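Local coordinates for phosphoribosylaminoimidazole-succinocarboxamide synthase (Saccharomyces cerevisiae, PDB 2CNQ), which catalyses the ATP-dependent joining of 4-carboxy-5-aminoimidazole ribotide and L-aspartate into SAICAR, a step of de novo purine biosynthesis, at residues K19-Y24 with I55-L60. Sequence-based numbering, arbitrary orientation. Where two conformers were deposited one is given.
Sequences KVRDIY and ILLTKL. With ADP (adenosine-5'-diphosphate), chain B; ADP (adenosine-5'-diphosphate), chain F.
Val20 and Leu57 bring the loop leading into strand 21-25 nearest to helix 53-67, their CA atoms 9.7 Å apart, with no hydrogen bond between the two backbones. Their side chains close that gap tip to tip, Val20 CG1 lying 3.7 Å from Leu57 CD1. CG1 stands anti to the backbone N of Val20 (chi1 170°), which also brings it over the rim of one face of the Arg21 guanidinium. Arg21, extended from CG to NE, meets Leu57 obliquely, NH2 3.6 Å from CD1 of that leucine. At the guanidinium edge, near its plane, Arg21 NH1 donates to alpha-phosphate O1A of the chain B ADP (3.0 Å, N-H...O 151°), while NH2 forms a salt bridge with Glu234. A methionine in place of this arginine would probably leave Glu234 without this cationic mate and O1A without the NH1 bond. Val20 N and Arg21 N converge on O2A of this ADP, 2.8 and 2.7 Å away, and Lys19 gives N and side-chain NZ to its beta-phosphate O3B. Residues 19-21 thus form a phosphate-binding turn of the ADP pocket, backed by Leu57; Phe33 of strand 30-35 packs against Arg21, and strand 228-245 of the mixed sheet lies against Val20 and Leu57.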
loop_
_atom_site.group_PDB
_atom_site.type_symbol
_atom_site.label_atom_id
_atom_site.label_comp_id
_atom_site.label_asym_id
_atom_site.label_seq_id
_atom_site.Cartn_x
_atom_site.Cartn_y
_atom_site.Cartn_z
ATOM N N LYS A 19 9.103 3.941 -5.994
ATOM C CA LYS A 19 8.443 3.658 -7.230
ATOM C C LYS A 19 7.286 4.588 -7.448
ATOM O O LYS A 19 6.949 4.879 -8.571
ATOM C CB LYS A 19 8.078 2.211 -7.316
ATOM C CG LYS A 19 9.347 1.380 -7.422
ATOM C CD LYS A 19 9.069 -0.087 -7.525
ATOM C CE LYS A 19 8.380 -0.658 -6.268
ATOM N NZ LYS A 19 9.247 -0.515 -5.054
ATOM N N VAL A 20 6.672 5.005 -6.377
ATOM C CA VAL A 20 5.483 5.819 -6.469
ATOM C C VAL A 20 5.657 7.170 -5.868
ATOM O O VAL A 20 5.102 8.124 -6.368
ATOM C CB VAL A 20 4.308 5.082 -5.785
ATOM C CG1 VAL A 20 3.107 5.980 -5.646
ATOM C CG2 VAL A 20 3.977 3.861 -6.589
ATOM N N ARG A 21 6.375 7.282 -4.776
ATOM C CA ARG A 21 6.417 8.499 -4.056
ATOM C C ARG A 21 7.686 9.246 -4.274
ATOM O O ARG A 21 8.749 8.688 -4.461
ATOM C CB ARG A 21 6.209 8.251 -2.606
ATOM C CG ARG A 21 4.795 7.724 -2.437
ATOM C CD ARG A 21 4.579 6.987 -1.212
ATOM N NE ARG A 21 3.207 6.652 -1.108
ATOM C CZ ARG A 21 2.615 5.665 -1.727
ATOM N NH1 ARG A 21 3.290 4.686 -2.271
ATOM N NH2 ARG A 21 1.300 5.655 -1.752
ATOM N N ASP A 22 7.544 10.550 -4.234
ATOM C CA ASP A 22 8.652 11.483 -4.169
ATOM C C ASP A 22 8.608 12.043 -2.784
ATOM O O ASP A 22 7.573 12.515 -2.351
ATOM C CB ASP A 22 8.527 12.591 -5.184
ATOM C CG ASP A 22 8.633 12.151 -6.589
ATOM O OD1 ASP A 22 8.636 13.052 -7.463
ATOM O OD2 ASP A 22 8.754 10.963 -6.883
ATOM N N ILE A 23 9.719 11.962 -2.096
ATOM C CA ILE A 23 9.737 12.239 -0.681
ATOM C C ILE A 23 10.734 13.317 -0.445
ATOM O O ILE A 23 11.895 13.145 -0.786
ATOM C CB ILE A 23 10.058 11.008 0.076
ATOM C CG1 ILE A 23 9.072 9.902 -0.300
ATOM C CG2 ILE A 23 10.019 11.288 1.577
ATOM C CD1 ILE A 23 9.398 8.633 0.268
ATOM N N TYR A 24 10.292 14.408 0.116
ATOM C CA TYR A 24 11.145 15.538 0.372
ATOM C C TYR A 24 11.250 15.768 1.847
ATOM O O TYR A 24 10.350 15.447 2.611
ATOM C CB TYR A 24 10.567 16.782 -0.266
ATOM C CG TYR A 24 10.542 16.702 -1.747
ATOM C CD1 TYR A 24 11.588 17.188 -2.493
ATOM C CD2 TYR A 24 9.488 16.110 -2.401
ATOM C CE1 TYR A 24 11.573 17.119 -3.843
ATOM C CE2 TYR A 24 9.470 16.028 -3.756
ATOM C CZ TYR A 24 10.521 16.511 -4.465
ATOM O OH TYR A 24 10.552 16.461 -5.820
ATOM N N ILE A 55 -3.204 10.708 -6.047
ATOM C CA ILE A 55 -4.231 11.326 -5.244
ATOM C C ILE A 55 -5.056 10.239 -4.588
ATOM O O ILE A 55 -5.354 10.285 -3.428
ATOM C CB ILE A 55 -5.084 12.237 -6.095
ATOM C CG1 ILE A 55 -4.233 13.415 -6.580
ATOM C CG2 ILE A 55 -6.267 12.696 -5.297
ATOM C CD1 ILE A 55 -4.943 14.301 -7.537
ATOM N N LEU A 56 -5.417 9.224 -5.347
ATOM C CA LEU A 56 -6.191 8.130 -4.785
ATOM C C LEU A 56 -5.448 7.449 -3.699
ATOM O O LEU A 56 -6.010 7.161 -2.641
ATOM C CB LEU A 56 -6.575 7.191 -5.884
ATOM C CG LEU A 56 -7.531 6.098 -5.485
ATOM C CD1 LEU A 56 -8.341 5.728 -6.668
ATOM C CD2 LEU A 56 -6.844 4.884 -4.956
ATOM N N LEU A 57 -4.181 7.179 -3.892
ATOM C CA LEU A 57 -3.439 6.494 -2.852
ATOM C C LEU A 57 -3.393 7.324 -1.617
ATOM O O LEU A 57 -3.451 6.796 -0.524
ATOM C CB LEU A 57 -2.044 6.208 -3.303
ATOM C CG LEU A 57 -1.895 5.394 -4.559
ATOM C CD1 LEU A 57 -0.447 5.255 -4.870
ATOM C CD2 LEU A 57 -2.584 4.083 -4.467
ATOM N N THR A 58 -3.256 8.614 -1.786
ATOM C CA THR A 58 -3.186 9.510 -0.684
ATOM C C THR A 58 -4.486 9.542 0.036
ATOM O O THR A 58 -4.558 9.354 1.230
ATOM C CB THR A 58 -2.796 10.891 -1.173
ATOM O OG1 THR A 58 -1.514 10.838 -1.772
ATOM C CG2 THR A 58 -2.730 11.870 -0.061
ATOM N N LYS A 59 -5.548 9.822 -0.694
ATOM C CA LYS A 59 -6.835 9.958 -0.076
ATOM C C LYS A 59 -7.289 8.678 0.572
ATOM O O LYS A 59 -7.860 8.682 1.628
ATOM C CB LYS A 59 -7.831 10.385 -1.139
ATOM C CG LYS A 59 -7.534 11.736 -1.761
ATOM C CD LYS A 59 -7.490 12.921 -0.797
ATOM C CE LYS A 59 -6.987 14.164 -1.551
ATOM N NZ LYS A 59 -7.222 15.429 -0.796
ATOM N N LEU A 60 -7.033 7.573 -0.070
ATOM C CA LEU A 60 -7.444 6.310 0.488
ATOM C C LEU A 60 -6.637 6.017 1.734
ATOM O O LEU A 60 -7.162 5.564 2.713
ATOM C CB LEU A 60 -7.337 5.231 -0.542
ATOM C CG LEU A 60 -7.920 3.895 -0.147
ATOM C CD1 LEU A 60 -9.301 3.987 0.429
ATOM C CD2 LEU A 60 -7.920 3.021 -1.351
HETATM P PB ADP B . 8.696 1.920 -2.656
HETATM O O1B ADP B . 7.441 1.230 -2.385
HETATM O O2B ADP B . 9.811 1.398 -1.852
HETATM O O3B ADP B . 9.142 2.015 -4.032
HETATM P PA ADP B . 7.277 4.369 -2.289
HETATM O O1A ADP B . 6.069 3.714 -1.785
HETATM O O2A ADP B . 7.268 4.952 -3.621
HETATM O O3A ADP B . 8.518 3.414 -2.149
HETATM O "O5'" ADP B . 7.729 5.516 -1.317
HETATM C "C5'" ADP B . 7.559 5.513 0.082
HETATM C "C4'" ADP B . 8.889 5.307 0.742
HETATM O "O4'" ADP B . 8.830 6.013 1.980
HETATM C "C3'" ADP B . 9.174 3.882 1.106
HETATM O "O3'" ADP B . 10.562 3.677 1.202
HETATM C "C2'" ADP B . 8.601 3.786 2.495
HETATM O "O2'" ADP B . 9.102 2.719 3.236
HETATM C "C1'" ADP B . 9.012 5.100 3.043
HETATM N N9 ADP B . 8.252 5.595 4.152
HETATM C C8 ADP B . 6.935 5.483 4.333
HETATM N N7 ADP B . 6.512 6.127 5.389
HETATM C C5 ADP B . 7.618 6.675 5.917
HETATM C C6 ADP B . 7.872 7.511 7.029
HETATM N N6 ADP B . 6.894 7.922 7.812
HETATM N N1 ADP B . 9.126 7.828 7.327
HETATM C C2 ADP B . 10.102 7.445 6.509
HETATM N N3 ADP B . 9.980 6.733 5.399
HETATM C C4 ADP B . 8.735 6.350 5.124
HETATM P PB ADP F . 6.050 -2.955 -7.179
HETATM O O1B ADP F . 7.073 -2.049 -7.780
HETATM O O2B ADP F . 6.449 -3.545 -5.854
HETATM O O3B ADP F . 4.686 -2.307 -7.214
HETATM P PA ADP F . 4.791 -5.189 -7.407
HETATM O O1A ADP F . 4.126 -6.148 -8.317
HETATM O O2A ADP F . 3.718 -4.462 -6.685
HETATM O O3A ADP F . 5.894 -4.281 -8.072
HETATM O "O5'" ADP F . 5.637 -5.905 -6.301
HETATM C "C5'" ADP F . 4.958 -6.525 -5.229
HETATM C "C4'" ADP F . 5.859 -7.357 -4.340
HETATM O "O4'" ADP F . 6.322 -8.455 -5.116
HETATM C "C3'" ADP F . 7.047 -6.547 -3.888
HETATM O "O3'" ADP F . 7.453 -6.978 -2.602
HETATM C "C2'" ADP F . 8.065 -6.906 -4.924
HETATM O "O2'" ADP F . 9.368 -6.797 -4.412
HETATM C "C1'" ADP F . 7.730 -8.349 -5.217
HETATM N N9 ADP F . 8.104 -8.755 -6.567
HETATM C C8 ADP F . 7.989 -7.994 -7.641
HETATM N N7 ADP F . 8.424 -8.637 -8.732
HETATM C C5 ADP F . 8.806 -9.842 -8.340
HETATM C C6 ADP F . 9.342 -10.974 -9.063
HETATM N N6 ADP F . 9.529 -10.868 -10.401
HETATM N N1 ADP F . 9.633 -12.062 -8.326
HETATM C C2 ADP F . 9.435 -12.112 -6.974
HETATM N N3 ADP F . 8.927 -11.085 -6.253
HETATM C C4 ADP F . 8.602 -9.939 -6.897
#